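Local coordinates for protein mRNA-capping enzyme subunit alpha (Saccharomyces cerevisiae, PDB 3KYH) that transfers GMP from GTP to the 5'-diphosphate end of RNA through a covalent enzyme-GMP intermediate, the second step of mRNA capping, at residues 78-83 against 91-96; 166-171 against 230-235; 294-299 against 327-332. All blocks are in the same frame, centred on the assembly; numbering follows the deposited sequence.

Interaction 1: residues 78-83 against 91-96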
ATOM      1  N   VAL C  78      43.438   3.854 -15.082  1.00 72.06           N
ATOM      2  CA  VAL C  78      43.015   5.176 -14.649  1.00 62.62           C
ATOM      3  C   VAL C  78      43.812   6.140 -15.554  1.00 59.49           C
ATOM      4  O   VAL C  78      45.062   6.136 -15.480  1.00 53.58           O
ATOM      5  CB  VAL C  78      43.433   5.283 -13.146  1.00 58.53           C
ATOM      6  CG1 VAL C  78      43.928   6.644 -12.743  1.00 81.07           C
ATOM      7  CG2 VAL C  78      42.307   4.884 -12.237  1.00 46.84           C
ATOM      8  N   LEU C  79      43.139   6.877 -16.457  1.00 54.02           N
ATOM      9  CA  LEU C  79      43.883   7.874 -17.290  1.00 55.26           C
ATOM     10  C   LEU C  79      44.239   9.040 -16.441  1.00 52.58           C
ATOM     11  O   LEU C  79      43.712   9.147 -15.310  1.00 45.76           O
ATOM     12  CB  LEU C  79      43.228   8.397 -18.589  1.00 39.95           C
ATOM     13  CG  LEU C  79      43.837   7.815 -19.871  1.00 33.29           C
ATOM     14  CD1 LEU C  79      42.904   6.899 -20.607  1.00 56.12           C
ATOM     15  CD2 LEU C  79      44.218   8.868 -20.797  1.00 30.46           C
ATOM     16  N   MET C  80      45.176   9.838 -16.964  1.00 52.53           N
ATOM     17  CA  MET C  80      45.431  11.160 -16.380  1.00 71.79           C
ATOM     18  C   MET C  80      44.824  12.265 -17.241  1.00 78.61           C
ATOM     19  O   MET C  80      45.001  12.275 -18.478  1.00 92.89           O
ATOM     20  CB  MET C  80      46.927  11.418 -16.159  1.00 70.62           C
ATOM     21  CG  MET C  80      47.226  12.786 -15.540  1.00 63.94           C
ATOM     22  SD  MET C  80      46.905  12.769 -13.771  1.00 85.27           S
ATOM     23  CE  MET C  80      48.576  12.903 -13.120  1.00 41.12           C
ATOM     24  N   PHE C  81      44.124  13.189 -16.589  1.00 74.98           N
ATOM     25  CA  PHE C  81      43.601  14.377 -17.273  1.00 80.61           C
ATOM     26  C   PHE C  81      44.027  15.661 -16.590  1.00 71.77           C
ATOM     27  O   PHE C  81      43.680  15.888 -15.428  1.00 65.89           O
ATOM     28  CB  PHE C  81      42.075  14.320 -17.356  1.00 83.35           C
ATOM     29  CG  PHE C  81      41.450  15.422 -18.176  1.00 86.24           C
ATOM     30  CD1 PHE C  81      42.061  15.904 -19.339  1.00 64.59           C
ATOM     31  CD2 PHE C  81      40.173  15.886 -17.835  1.00101.64           C
ATOM     32  CE1 PHE C  81      41.431  16.872 -20.116  1.00 90.75           C
ATOM     33  CE2 PHE C  81      39.522  16.852 -18.602  1.00 96.23           C
ATOM     34  CZ  PHE C  81      40.160  17.348 -19.750  1.00112.13           C
ATOM     35  N   ILE C  82      44.803  16.480 -17.300  1.00 73.09           N
ATOM     36  CA  ILE C  82      45.241  17.769 -16.723  1.00 74.68           C
ATOM     37  C   ILE C  82      44.914  19.013 -17.533  1.00 77.71           C
ATOM     38  O   ILE C  82      45.399  19.192 -18.669  1.00 71.71           O
ATOM     39  CB  ILE C  82      46.696  17.793 -16.147  1.00 73.84           C
ATOM     40  CG1 ILE C  82      47.655  16.887 -16.935  1.00 76.21           C
ATOM     41  CG2 ILE C  82      46.691  17.291 -14.709  1.00 71.16           C
ATOM     42  CD1 ILE C  82      48.162  17.463 -18.202  1.00 43.24           C
ATOM     43  N   VAL C  83      44.055  19.829 -16.904  1.00 82.48           N
ATOM     44  CA  VAL C  83      43.484  21.075 -17.446  1.00 91.66           C
ATOM     45  C   VAL C  83      43.268  22.146 -16.344  1.00100.06           C
ATOM     46  O   VAL C  83      43.051  21.799 -15.171  1.00 99.61           O
ATOM     47  CB  VAL C  83      42.159  20.809 -18.223  1.00 91.04           C
ATOM     48  CG1 VAL C  83      42.419  20.184 -19.583  1.00 71.34           C
ATOM     49  CG2 VAL C  83      41.215  19.933 -17.411  1.00 91.21           C
ATOM     50  N   GLN C  91      45.169  24.890 -12.018  1.00 87.08           N
ATOM     51  CA  GLN C  91      45.396  23.574 -12.644  1.00 81.17           C
ATOM     52  C   GLN C  91      44.756  22.382 -11.913  1.00 80.93           C
ATOM     53  O   GLN C  91      44.759  22.290 -10.674  1.00 78.68           O
ATOM     54  CB  GLN C  91      46.884  23.316 -12.906  1.00 79.33           C
ATOM     55  CG  GLN C  91      47.162  22.256 -13.996  1.00 75.41           C
ATOM     56  CD  GLN C  91      48.633  21.855 -14.092  1.00 79.47           C
ATOM     57  OE1 GLN C  91      49.099  21.420 -15.152  1.00 79.28           O
ATOM     58  NE2 GLN C  91      49.369  21.990 -12.982  1.00 61.46           N
ATOM     59  N   GLY C  92      44.246  21.447 -12.709  1.00 77.05           N
ATOM     60  CA  GLY C  92      43.518  20.310 -12.172  1.00 81.80           C
ATOM     61  C   GLY C  92      44.105  18.955 -12.501  1.00 75.52           C
ATOM     62  O   GLY C  92      44.441  18.676 -13.651  1.00 65.55           O
ATOM     63  N   CYS C  93      44.137  18.108 -11.474  1.00 83.42           N
ATOM     64  CA  CYS C  93      44.704  16.767 -11.540  1.00 87.97           C
ATOM     65  C   CYS C  93      43.598  15.721 -11.472  1.00 84.59           C
ATOM     66  O   CYS C  93      43.019  15.500 -10.396  1.00 84.54           O
ATOM     67  CB  CYS C  93      45.708  16.580 -10.399  1.00 84.22           C
ATOM     68  SG  CYS C  93      46.711  15.125 -10.649  1.00 90.28           S
ATOM     69  N   PHE C  94      43.305  15.110 -12.624  1.00 82.51           N
ATOM     70  CA  PHE C  94      42.106  14.271 -12.797  1.00 83.88           C
ATOM     71  C   PHE C  94      42.333  12.846 -13.318  1.00 88.84           C
ATOM     72  O   PHE C  94      43.267  12.593 -14.095  1.00 90.41           O
ATOM     73  CB  PHE C  94      41.049  14.999 -13.638  1.00 85.65           C
ATOM     74  CG  PHE C  94      40.322  16.106 -12.903  1.00 91.78           C
ATOM     75  CD1 PHE C  94      41.009  17.222 -12.395  1.00 77.83           C
ATOM     76  CD2 PHE C  94      38.927  16.067 -12.785  1.00 90.59           C
ATOM     77  CE1 PHE C  94      40.321  18.237 -11.723  1.00 82.56           C
ATOM     78  CE2 PHE C  94      38.223  17.097 -12.142  1.00 74.03           C
ATOM     79  CZ  PHE C  94      38.915  18.181 -11.619  1.00 77.11           C
ATOM     80  N   MET C  95      41.440  11.938 -12.901  1.00 92.66           N
ATOM     81  CA  MET C  95      41.602  10.486 -13.088  1.00 87.26           C
ATOM     82  C   MET C  95      40.368   9.779 -13.653  1.00 84.47           C
ATOM     83  O   MET C  95      39.300   9.841 -13.058  1.00 83.64           O
ATOM     84  CB  MET C  95      41.985   9.834 -11.750  1.00 82.79           C
ATOM     85  CG  MET C  95      43.372  10.163 -11.213  1.00 75.93           C
ATOM     86  SD  MET C  95      44.736   9.863 -12.372  1.00 79.42           S
ATOM     87  CE  MET C  95      46.003   9.196 -11.248  1.00 35.02           C
ATOM     88  N   ILE C  96      40.542   9.052 -14.754  1.00 83.21           N
ATOM     89  CA  ILE C  96      39.426   8.393 -15.452  1.00 80.37           C
ATOM     90  C   ILE C  96      39.480   6.843 -15.446  1.00 81.61           C
ATOM     91  O   ILE C  96      40.248   6.218 -16.204  1.00 74.07           O
ATOM     92  CB  ILE C  96      39.204   9.018 -16.878  1.00 81.32           C
ATOM     93  CG1 ILE C  96      40.291   8.597 -17.874  1.00 64.66           C
ATOM     94  CG2 ILE C  96      39.166  10.558 -16.789  1.00 84.65           C
ATOM     95  CD1 ILE C  96      40.209   9.264 -19.234  1.00 77.98           C
TER

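Interaction 2: residues 166-171 against 230-235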
ATOM      1  N   SER C 166      48.256  10.518 -34.855  1.00118.72           N
ATOM      2  CA  SER C 166      49.702  10.386 -35.055  1.00118.93           C
ATOM      3  C   SER C 166      50.253   9.045 -34.558  1.00114.68           C
ATOM      4  O   SER C 166      49.780   8.542 -33.532  1.00113.12           O
ATOM      5  CB  SER C 166      50.404  11.524 -34.301  1.00122.33           C
ATOM      6  OG  SER C 166      49.893  11.635 -32.974  1.00127.04           O
ATOM      7  N   PRO C 167      51.260   8.476 -35.269  1.00112.25           N
ATOM      8  CA  PRO C 167      51.976   7.250 -34.879  1.00111.11           C
ATOM      9  C   PRO C 167      52.446   7.213 -33.423  1.00108.18           C
ATOM     10  O   PRO C 167      52.656   8.267 -32.818  1.00112.67           O
ATOM     11  CB  PRO C 167      53.183   7.255 -35.818  1.00112.66           C
ATOM     12  CG  PRO C 167      52.637   7.828 -37.084  1.00103.48           C
ATOM     13  CD  PRO C 167      51.641   8.883 -36.642  1.00113.26           C
ATOM     14  N   THR C 168      52.603   6.005 -32.884  1.00103.74           N
ATOM     15  CA  THR C 168      52.996   5.795 -31.482  1.00103.37           C
ATOM     16  C   THR C 168      54.305   6.501 -31.160  1.00100.35           C
ATOM     17  O   THR C 168      54.372   7.244 -30.185  1.00 93.62           O
ATOM     18  CB  THR C 168      53.124   4.275 -31.117  1.00106.52           C
ATOM     19  OG1 THR C 168      51.872   3.606 -31.343  1.00102.81           O
ATOM     20  CG2 THR C 168      53.566   4.058 -29.659  1.00102.91           C
ATOM     21  N   SER C 169      55.317   6.272 -31.999  1.00 97.67           N
ATOM     22  CA  SER C 169      56.679   6.745 -31.759  1.00 96.68           C
ATOM     23  C   SER C 169      56.643   8.195 -31.329  1.00 97.26           C
ATOM     24  O   SER C 169      57.105   8.522 -30.230  1.00 98.53           O
ATOM     25  CB  SER C 169      57.581   6.520 -32.977  1.00 97.25           C
ATOM     26  OG  SER C 169      56.912   6.828 -34.185  1.00105.39           O
ATOM     27  N   SER C 170      55.972   9.000 -32.156  1.00 99.92           N
ATOM     28  CA  SER C 170      55.681  10.421 -31.939  1.00 93.68           C
ATOM     29  C   SER C 170      54.649  10.705 -30.846  1.00 91.36           C
ATOM     30  O   SER C 170      54.707  11.766 -30.233  1.00 94.80           O
ATOM     31  CB  SER C 170      55.256  11.087 -33.251  1.00 96.26           C
ATOM     32  OG  SER C 170      54.272  10.318 -33.931  1.00 92.58           O
ATOM     33  N   ARG C 171      53.712   9.790 -30.602  1.00 89.46           N
ATOM     34  CA  ARG C 171      52.826   9.904 -29.433  1.00 92.76           C
ATOM     35  C   ARG C 171      53.622   9.765 -28.124  1.00 91.84           C
ATOM     36  O   ARG C 171      53.603  10.690 -27.308  1.00 92.21           O
ATOM     37  CB  ARG C 171      51.672   8.897 -29.474  1.00 95.95           C
ATOM     38  CG  ARG C 171      50.506   9.238 -30.421  1.00 89.08           C
ATOM     39  CD  ARG C 171      49.222   8.446 -30.063  1.00 55.49           C
ATOM     40  NE  ARG C 171      49.531   7.092 -29.619  1.00 66.35           N
ATOM     41  CZ  ARG C 171      49.652   6.026 -30.409  1.00 85.32           C
ATOM     42  NH1 ARG C 171      49.414   6.089 -31.730  1.00 80.20           N
ATOM     43  NH2 ARG C 171      49.981   4.873 -29.841  1.00 70.76           N
ATOM     44  N   ILE C 230      51.717  -7.334 -23.098  1.00 84.56           N
ATOM     45  CA  ILE C 230      50.944  -6.414 -23.923  1.00 76.76           C
ATOM     46  C   ILE C 230      51.835  -5.984 -25.100  1.00 75.07           C
ATOM     47  O   ILE C 230      53.072  -5.871 -24.944  1.00 64.03           O
ATOM     48  CB  ILE C 230      50.437  -5.249 -23.047  1.00 75.76           C
ATOM     49  CG1 ILE C 230      48.976  -4.864 -23.355  1.00 77.65           C
ATOM     50  CG2 ILE C 230      51.470  -4.117 -22.937  1.00 86.29           C
ATOM     51  CD1 ILE C 230      48.718  -4.038 -24.596  1.00 79.84           C
ATOM     52  N   PHE C 231      51.198  -5.796 -26.261  1.00 74.41           N
ATOM     53  CA  PHE C 231      51.869  -5.618 -27.564  1.00 84.13           C
ATOM     54  C   PHE C 231      51.374  -4.329 -28.226  1.00 90.87           C
ATOM     55  O   PHE C 231      50.156  -4.169 -28.391  1.00101.23           O
ATOM     56  CB  PHE C 231      51.557  -6.807 -28.516  1.00 80.08           C
ATOM     57  CG  PHE C 231      52.506  -7.995 -28.399  1.00 65.59           C
ATOM     58  CD1 PHE C 231      52.352  -8.933 -27.380  1.00 53.85           C
ATOM     59  CD2 PHE C 231      53.492  -8.222 -29.353  1.00 70.84           C
ATOM     60  CE1 PHE C 231      53.225 -10.033 -27.271  1.00 72.76           C
ATOM     61  CE2 PHE C 231      54.341  -9.323 -29.265  1.00 68.98           C
ATOM     62  CZ  PHE C 231      54.215 -10.220 -28.208  1.00 63.61           C
ATOM     63  N   THR C 232      52.283  -3.433 -28.631  1.00 89.54           N
ATOM     64  CA  THR C 232      51.864  -2.163 -29.255  1.00 84.83           C
ATOM     65  C   THR C 232      52.558  -1.882 -30.596  1.00 91.17           C
ATOM     66  O   THR C 232      53.776  -2.022 -30.695  1.00 90.30           O
ATOM     67  CB  THR C 232      52.067  -0.950 -28.326  1.00 79.15           C
ATOM     68  OG1 THR C 232      51.808  -1.321 -26.968  1.00 78.62           O
ATOM     69  CG2 THR C 232      51.127   0.183 -28.706  1.00 73.48           C
ATOM     70  N   PRO C 233      51.797  -1.472 -31.633  1.00 89.17           N
ATOM     71  CA  PRO C 233      52.477  -1.213 -32.904  1.00 83.67           C
ATOM     72  C   PRO C 233      52.971   0.231 -33.025  1.00 81.98           C
ATOM     73  O   PRO C 233      52.191   1.172 -32.812  1.00 85.28           O
ATOM     74  CB  PRO C 233      51.398  -1.522 -33.942  1.00 85.07           C
ATOM     75  CG  PRO C 233      50.070  -1.283 -33.202  1.00 96.77           C
ATOM     76  CD  PRO C 233      50.338  -1.257 -31.723  1.00 88.91           C
ATOM     77  N   VAL C 234      54.258   0.385 -33.345  1.00 76.09           N
ATOM     78  CA  VAL C 234      54.915   1.693 -33.494  1.00 74.81           C
ATOM     79  C   VAL C 234      54.134   2.543 -34.527  1.00 81.67           C
ATOM     80  O   VAL C 234      53.222   3.287 -34.157  1.00 78.97           O
ATOM     81  CB  VAL C 234      56.438   1.531 -33.861  1.00 72.44           C
ATOM     82  CG1 VAL C 234      57.147   2.888 -34.048  1.00 69.04           C
ATOM     83  CG2 VAL C 234      57.185   0.667 -32.837  1.00 57.69           C
ATOM     84  N   LYS C 235      54.486   2.401 -35.805  1.00 85.56           N
ATOM     85  CA  LYS C 235      53.832   2.999 -36.972  1.00 94.38           C
ATOM     86  C   LYS C 235      52.316   3.290 -36.952  1.00 97.33           C
ATOM     87  O   LYS C 235      51.856   4.146 -37.714  1.00100.38           O
ATOM     88  CB  LYS C 235      54.141   2.110 -38.187  1.00100.15           C
ATOM     89  CG  LYS C 235      55.493   2.363 -38.875  1.00100.71           C
ATOM     90  CD  LYS C 235      56.062   1.140 -39.610  1.00 87.23           C
ATOM     91  CE  LYS C 235      55.069   0.400 -40.556  1.00 82.15           C
ATOM     92  NZ  LYS C 235      55.773  -0.758 -41.210  1.00 49.36           N
TER

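Interaction 3: residues 294-299 against 327-332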
ATOM      1  N   LEU C 294      31.421 -33.286 -16.121  1.00 94.94           N
ATOM      2  CA  LEU C 294      31.309 -31.874 -15.799  1.00 91.42           C
ATOM      3  C   LEU C 294      30.226 -31.162 -16.646  1.00 96.22           C
ATOM      4  O   LEU C 294      30.357 -31.022 -17.863  1.00 98.32           O
ATOM      5  CB  LEU C 294      32.715 -31.214 -15.777  1.00 86.11           C
ATOM      6  CG  LEU C 294      34.075 -31.874 -16.149  1.00 71.28           C
ATOM      7  CD1 LEU C 294      35.242 -30.922 -16.027  1.00 60.18           C
ATOM      8  CD2 LEU C 294      34.472 -33.105 -15.326  1.00 69.71           C
ATOM      9  N   TYR C 295      29.128 -30.774 -15.989  1.00 99.01           N
ATOM     10  CA  TYR C 295      27.942 -30.185 -16.646  1.00106.39           C
ATOM     11  C   TYR C 295      27.815 -28.654 -16.513  1.00107.20           C
ATOM     12  O   TYR C 295      28.241 -28.068 -15.514  1.00106.94           O
ATOM     13  CB  TYR C 295      26.639 -30.817 -16.125  1.00107.56           C
ATOM     14  CG  TYR C 295      26.478 -32.342 -16.162  1.00118.22           C
ATOM     15  CD1 TYR C 295      27.336 -33.182 -15.428  1.00111.81           C
ATOM     16  CD2 TYR C 295      25.395 -32.936 -16.828  1.00 99.54           C
ATOM     17  CE1 TYR C 295      27.170 -34.561 -15.428  1.00100.67           C
ATOM     18  CE2 TYR C 295      25.215 -34.327 -16.821  1.00105.26           C
ATOM     19  CZ  TYR C 295      26.109 -35.141 -16.117  1.00109.71           C
ATOM     20  OH  TYR C 295      25.961 -36.528 -16.097  1.00 97.24           O
ATOM     21  N   VAL C 296      27.163 -28.030 -17.498  1.00109.62           N
ATOM     22  CA  VAL C 296      27.031 -26.567 -17.601  1.00107.56           C
ATOM     23  C   VAL C 296      25.581 -26.067 -17.610  1.00111.03           C
ATOM     24  O   VAL C 296      24.776 -26.452 -18.473  1.00109.01           O
ATOM     25  CB  VAL C 296      27.791 -25.997 -18.837  1.00109.91           C
ATOM     26  CG1 VAL C 296      29.300 -26.289 -18.733  1.00106.02           C
ATOM     27  CG2 VAL C 296      27.204 -26.515 -20.162  1.00 90.69           C
ATOM     28  N   TRP C 297      25.264 -25.178 -16.671  1.00113.81           N
ATOM     29  CA  TRP C 297      23.879 -24.744 -16.471  1.00117.24           C
ATOM     30  C   TRP C 297      23.335 -23.850 -17.585  1.00116.48           C
ATOM     31  O   TRP C 297      23.975 -22.878 -17.979  1.00112.95           O
ATOM     32  CB  TRP C 297      23.629 -24.202 -15.049  1.00116.89           C
ATOM     33  CG  TRP C 297      23.736 -22.710 -14.858  1.00124.95           C
ATOM     34  CD1 TRP C 297      24.885 -21.962 -14.843  1.00129.64           C
ATOM     35  CD2 TRP C 297      22.654 -21.788 -14.624  1.00123.38           C
ATOM     36  NE1 TRP C 297      24.587 -20.635 -14.618  1.00126.27           N
ATOM     37  CE2 TRP C 297      23.227 -20.497 -14.487  1.00124.81           C
ATOM     38  CE3 TRP C 297      21.260 -21.925 -14.524  1.00106.98           C
ATOM     39  CZ2 TRP C 297      22.452 -19.345 -14.264  1.00111.21           C
ATOM     40  CZ3 TRP C 297      20.497 -20.787 -14.281  1.00115.80           C
ATOM     41  CH2 TRP C 297      21.095 -19.511 -14.162  1.00112.93           C
ATOM     42  N   GLN C 298      22.175 -24.239 -18.110  1.00119.70           N
ATOM     43  CA  GLN C 298      21.488 -23.526 -19.182  1.00122.88           C
ATOM     44  C   GLN C 298      20.107 -23.086 -18.688  1.00126.72           C
ATOM     45  O   GLN C 298      19.471 -23.784 -17.888  1.00125.49           O
ATOM     46  CB  GLN C 298      21.353 -24.452 -20.393  1.00124.77           C
ATOM     47  CG  GLN C 298      21.246 -23.758 -21.753  1.00125.68           C
ATOM     48  CD  GLN C 298      20.816 -24.706 -22.881  1.00117.72           C
ATOM     49  OE1 GLN C 298      19.905 -25.524 -22.712  1.00 83.60           O
ATOM     50  NE2 GLN C 298      21.452 -24.567 -24.050  1.00104.75           N
ATOM     51  N   GLY C 299      19.656 -21.925 -19.162  1.00129.54           N
ATOM     52  CA  GLY C 299      18.348 -21.376 -18.797  1.00133.19           C
ATOM     53  C   GLY C 299      18.277 -20.884 -17.362  1.00135.49           C
ATOM     54  O   GLY C 299      19.021 -19.975 -16.980  1.00138.00           O
ATOM     55  N   ARG C 327      23.834 -30.525 -19.174  1.00121.94           N
ATOM     56  CA  ARG C 327      24.454 -31.377 -20.195  1.00123.24           C
ATOM     57  C   ARG C 327      25.970 -31.237 -20.046  1.00121.26           C
ATOM     58  O   ARG C 327      26.476 -30.119 -19.938  1.00124.47           O
ATOM     59  CB  ARG C 327      24.012 -30.953 -21.595  1.00124.15           C
ATOM     60  CG  ARG C 327      24.819 -31.565 -22.732  1.00123.95           C
ATOM     61  CD  ARG C 327      24.602 -30.814 -24.046  1.00124.54           C
ATOM     62  NE  ARG C 327      25.148 -29.456 -24.033  1.00103.24           N
ATOM     63  CZ  ARG C 327      25.487 -28.762 -25.122  1.00108.63           C
ATOM     64  NH1 ARG C 327      25.371 -29.297 -26.340  1.00 91.99           N
ATOM     65  NH2 ARG C 327      25.971 -27.525 -24.991  1.00 98.23           N
ATOM     66  N   LYS C 328      26.673 -32.367 -20.049  1.00116.74           N
ATOM     67  CA  LYS C 328      28.114 -32.428 -19.791  1.00112.23           C
ATOM     68  C   LYS C 328      28.931 -32.530 -21.067  1.00111.01           C
ATOM     69  O   LYS C 328      28.442 -33.074 -22.062  1.00113.15           O
ATOM     70  CB  LYS C 328      28.434 -33.642 -18.899  1.00118.57           C
ATOM     71  CG  LYS C 328      28.044 -35.059 -19.435  1.00117.37           C
ATOM     72  CD  LYS C 328      29.267 -35.909 -19.839  1.00113.93           C
ATOM     73  CE  LYS C 328      28.960 -37.413 -19.786  1.00111.74           C
ATOM     74  NZ  LYS C 328      30.168 -38.243 -19.471  1.00 85.04           N
ATOM     75  N   PHE C 329      30.163 -32.012 -21.052  1.00105.64           N
ATOM     76  CA  PHE C 329      31.127 -32.420 -22.081  1.00 97.78           C
ATOM     77  C   PHE C 329      32.388 -33.167 -21.654  1.00 91.22           C
ATOM     78  O   PHE C 329      32.799 -34.123 -22.323  1.00 91.79           O
ATOM     79  CB  PHE C 329      31.419 -31.436 -23.227  1.00 94.94           C
ATOM     80  CG  PHE C 329      30.968 -30.017 -23.020  1.00 95.44           C
ATOM     81  CD1 PHE C 329      31.910 -28.982 -23.074  1.00 93.12           C
ATOM     82  CD2 PHE C 329      29.610 -29.691 -22.988  1.00 86.31           C
ATOM     83  CE1 PHE C 329      31.519 -27.655 -22.988  1.00 57.94           C
ATOM     84  CE2 PHE C 329      29.203 -28.365 -22.925  1.00 84.42           C
ATOM     85  CZ  PHE C 329      30.160 -27.345 -22.922  1.00 82.39           C
ATOM     86  N   ALA C 330      33.011 -32.759 -20.562  1.00 79.67           N
ATOM     87  CA  ALA C 330      34.323 -33.340 -20.298  1.00 81.08           C
ATOM     88  C   ALA C 330      34.439 -34.221 -19.068  1.00 79.08           C
ATOM     89  O   ALA C 330      33.605 -34.168 -18.159  1.00 83.10           O
ATOM     90  CB  ALA C 330      35.423 -32.275 -20.325  1.00 77.53           C
ATOM     91  N   GLU C 331      35.441 -35.093 -19.129  1.00 75.82           N
ATOM     92  CA  GLU C 331      35.935 -35.856 -17.989  1.00 76.81           C
ATOM     93  C   GLU C 331      37.192 -35.151 -17.451  1.00 74.79           C
ATOM     94  O   GLU C 331      38.002 -34.610 -18.230  1.00 63.10           O
ATOM     95  CB  GLU C 331      36.222 -37.307 -18.413  1.00 79.33           C
ATOM     96  CG  GLU C 331      35.019 -38.327 -18.434  1.00 79.86           C
ATOM     97  CD  GLU C 331      33.650 -37.787 -18.899  1.00 70.16           C
ATOM     98  OE1 GLU C 331      33.066 -38.336 -19.858  1.00 69.89           O
ATOM     99  OE2 GLU C 331      33.122 -36.856 -18.263  1.00 52.24           O
ATOM    100  N   LEU C 332      37.295 -35.080 -16.124  1.00 71.66           N
ATOM    101  CA  LEU C 332      38.413 -34.391 -15.482  1.00 76.96           C
ATOM    102  C   LEU C 332      39.683 -35.237 -15.551  1.00 72.57           C
ATOM    103  O   LEU C 332      40.027 -35.698 -16.631  1.00 82.65           O
ATOM    104  CB  LEU C 332      38.053 -33.942 -14.058  1.00 79.13           C
ATOM    105  CG  LEU C 332      38.952 -32.899 -13.366  1.00 90.43           C
ATOM    106  CD1 LEU C 332      38.640 -31.489 -13.870  1.00 89.20           C
ATOM    107  CD2 LEU C 332      38.836 -32.963 -11.834  1.00 87.33           C
TER

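Interaction 1: residues 78-83 against 91-96
Phe81 and Phe94 form a hydrogen-bonded pair in the antiparallel hairpin of strands 76-84 and 91-96, within the catalytic domain. The backbone bonds run both ways: Phe81 N gives to Phe94 O at 2.7 Å, nearly straight at the hydrogen (163°), and Phe94 N answers with a more bent bond to Phe81 O at 2.9 Å. Leu79 and Ile96 pair in the same manner, Leu79 N lying 3.0 Å from Ile96 O and Ile96 N 3.2 Å from Leu79 O. Toward the connecting loop Gly92 N reaches Val83 O at 2.8 Å.

The apolar contacts divide between the two faces. On one, Met80, Cys93 and Met95 bring three sulfurs together: the two methionine chains pass at a slant, Met80 SD 3.9 Å from Met95 SD, and the bent Met80 chain sets CE 3.8 Å from Cys93 SG. Val78 CG1, one residue before Leu79, abuts Met95 SD and CE. On the other face the Leu79 and Ile96 side chains are neighbours. The two phenylalanines meet through their CB atoms, and their rings diverge because Phe81 CG stands opposite the backbone N (chi1 -174°) while Phe94 CG stands opposite the carbonyl carbon (-75°). Leu28 of helix 23-35 touches both phenylalanine side chains, and Val83 CG2 lies against one face of the Phe81 ring, toward its rim.

Strands 129-139 and 102-105 continue the sheet beyond the hairpin. The directional bonds across the contact are all backbone amide to carbonyl, and the side chains meet by apolar packing, with no ion pair between the strands.

Interaction 2: residues 166-171 against 230-235
Pro167 and Lys235 meet where the N-terminus of helix 168-189 is fastened to the end of strand 229-233, in the five-stranded sheet of the catalytic domain that includes strand 67-73. Pro167 holds the N-cap position, and its ring lies by the backbone of the other segment, CG 3.8 Å from Lys235 O. Its own carbonyl serves the helix, taking both Arg171 N and Ser170 OG. The preceding Ser166 takes part indirectly: its O accepts Arg171 NH1 at 3.1 Å, in the carbonyl plane, which folds the arginine back over the first turn.

Thr168 makes the two hydrogen bonds between the segments. Its N donates to Val234 O at 3.1 Å, from above the carbonyl plane, so an amide of the first helical turn finds an acceptor beyond the helix. Its OG1 donates to Pro233 O at 2.9 Å; with OG1 opposite the carbonyl carbon (chi1 -59°), hydroxyl and amide reach successive carbonyls. A valine in its place would probably leave Pro233 O without its hydroxyl donor and the segments joined by one hydrogen bond instead of two. Ser169 adds an apolar touch, CB to Val234 CG1 at 3.8 Å.

Strand 229-233 also pairs with strand 67-73, which carries Lys72, the lysine that takes up GMP in the covalent intermediate; the side chains of Thr232 and Lys72 are about 10 Å apart. Farther along the helix, the Arg171 guanidinium lays one face against Thr168 CA. Asp154 forms a salt bridge with its NH2, and Ala236 O receives a bond from NH1. Arg171 NH2 also makes a weak, bent bond to Thr168 OG1, 2.7 Å long with 121° at the hydrogen.

Interaction 3: residues 294-299 against 327-332
An edge of the five-stranded antiparallel sheet in the C-terminal, OB-fold domain is made where strand 293-297 takes up the outermost strand 326-331. Tyr295 and Lys328 form a non-hydrogen-bonded pair, and their side chains pack closely: Lys328 CB sits over the centre of the Tyr295 ring, 3.5 Å from the centroid and 7° off the normal, a CH-pi contact. Lys328 CG follows across the same ring toward CZ, 3.8 Å away. With Tyr295 CG opposite its carbonyl carbon (chi1 -54°), the ring turns one face to the aliphatic part of the lysine. Past the ring, Lys328 NZ makes a salt bridge to Glu331 OE1 at 2.9 Å, on the syn side of the carboxylate; Asp265 is a longer, weak ionic partner.

The backbone pairing is uneven. Val296 N gives to Arg327 O at 3.3 Å, and Leu294 N to Ala330 O at 3.1 Å, nearly along the C=O axis. Between them the Phe329 backbone departs from the extended form (psi -41°), and its amide makes a weak bond to Leu294 O. On the face away from Tyr295, Val296 CG2 touches Phe329 CE2 at 3.9 Å, the side chains crossing at about a right angle. Leu294 CD2 likewise meets Leu332 CB at 3.9 Å.

Strand 259-263 pairs with strand 293-297 on its other edge, Phe260 touching Leu294 and Val296 while Ile263 touches Tyr295. Thr380, opening helix 380-392, packs on Val296 and Arg327, and Trp297 rests on the backbone of another protein chain.

How the interactions relate
Interactions 1 and 2 share the catalytic domain, with nearest atoms about 10 Å apart; interaction 3 lies in the C-terminal domain, its centre more than 40 Å from either of theirs and across the centre of the chain. No two of the contacts touch or use the same strand or helix. Interaction 1 is the buried one, a hairpin inside a sheet, with only apolar side-chain contacts. Interaction 3 is also antiparallel strand pairing, but at a sheet edge: its bonds are fewer and its side chains include a partly exposed lysine and an exposed glutamate. Interaction 2, partly buried, joins helix to strand end through two bonds from a single threonine, with little apolar packing.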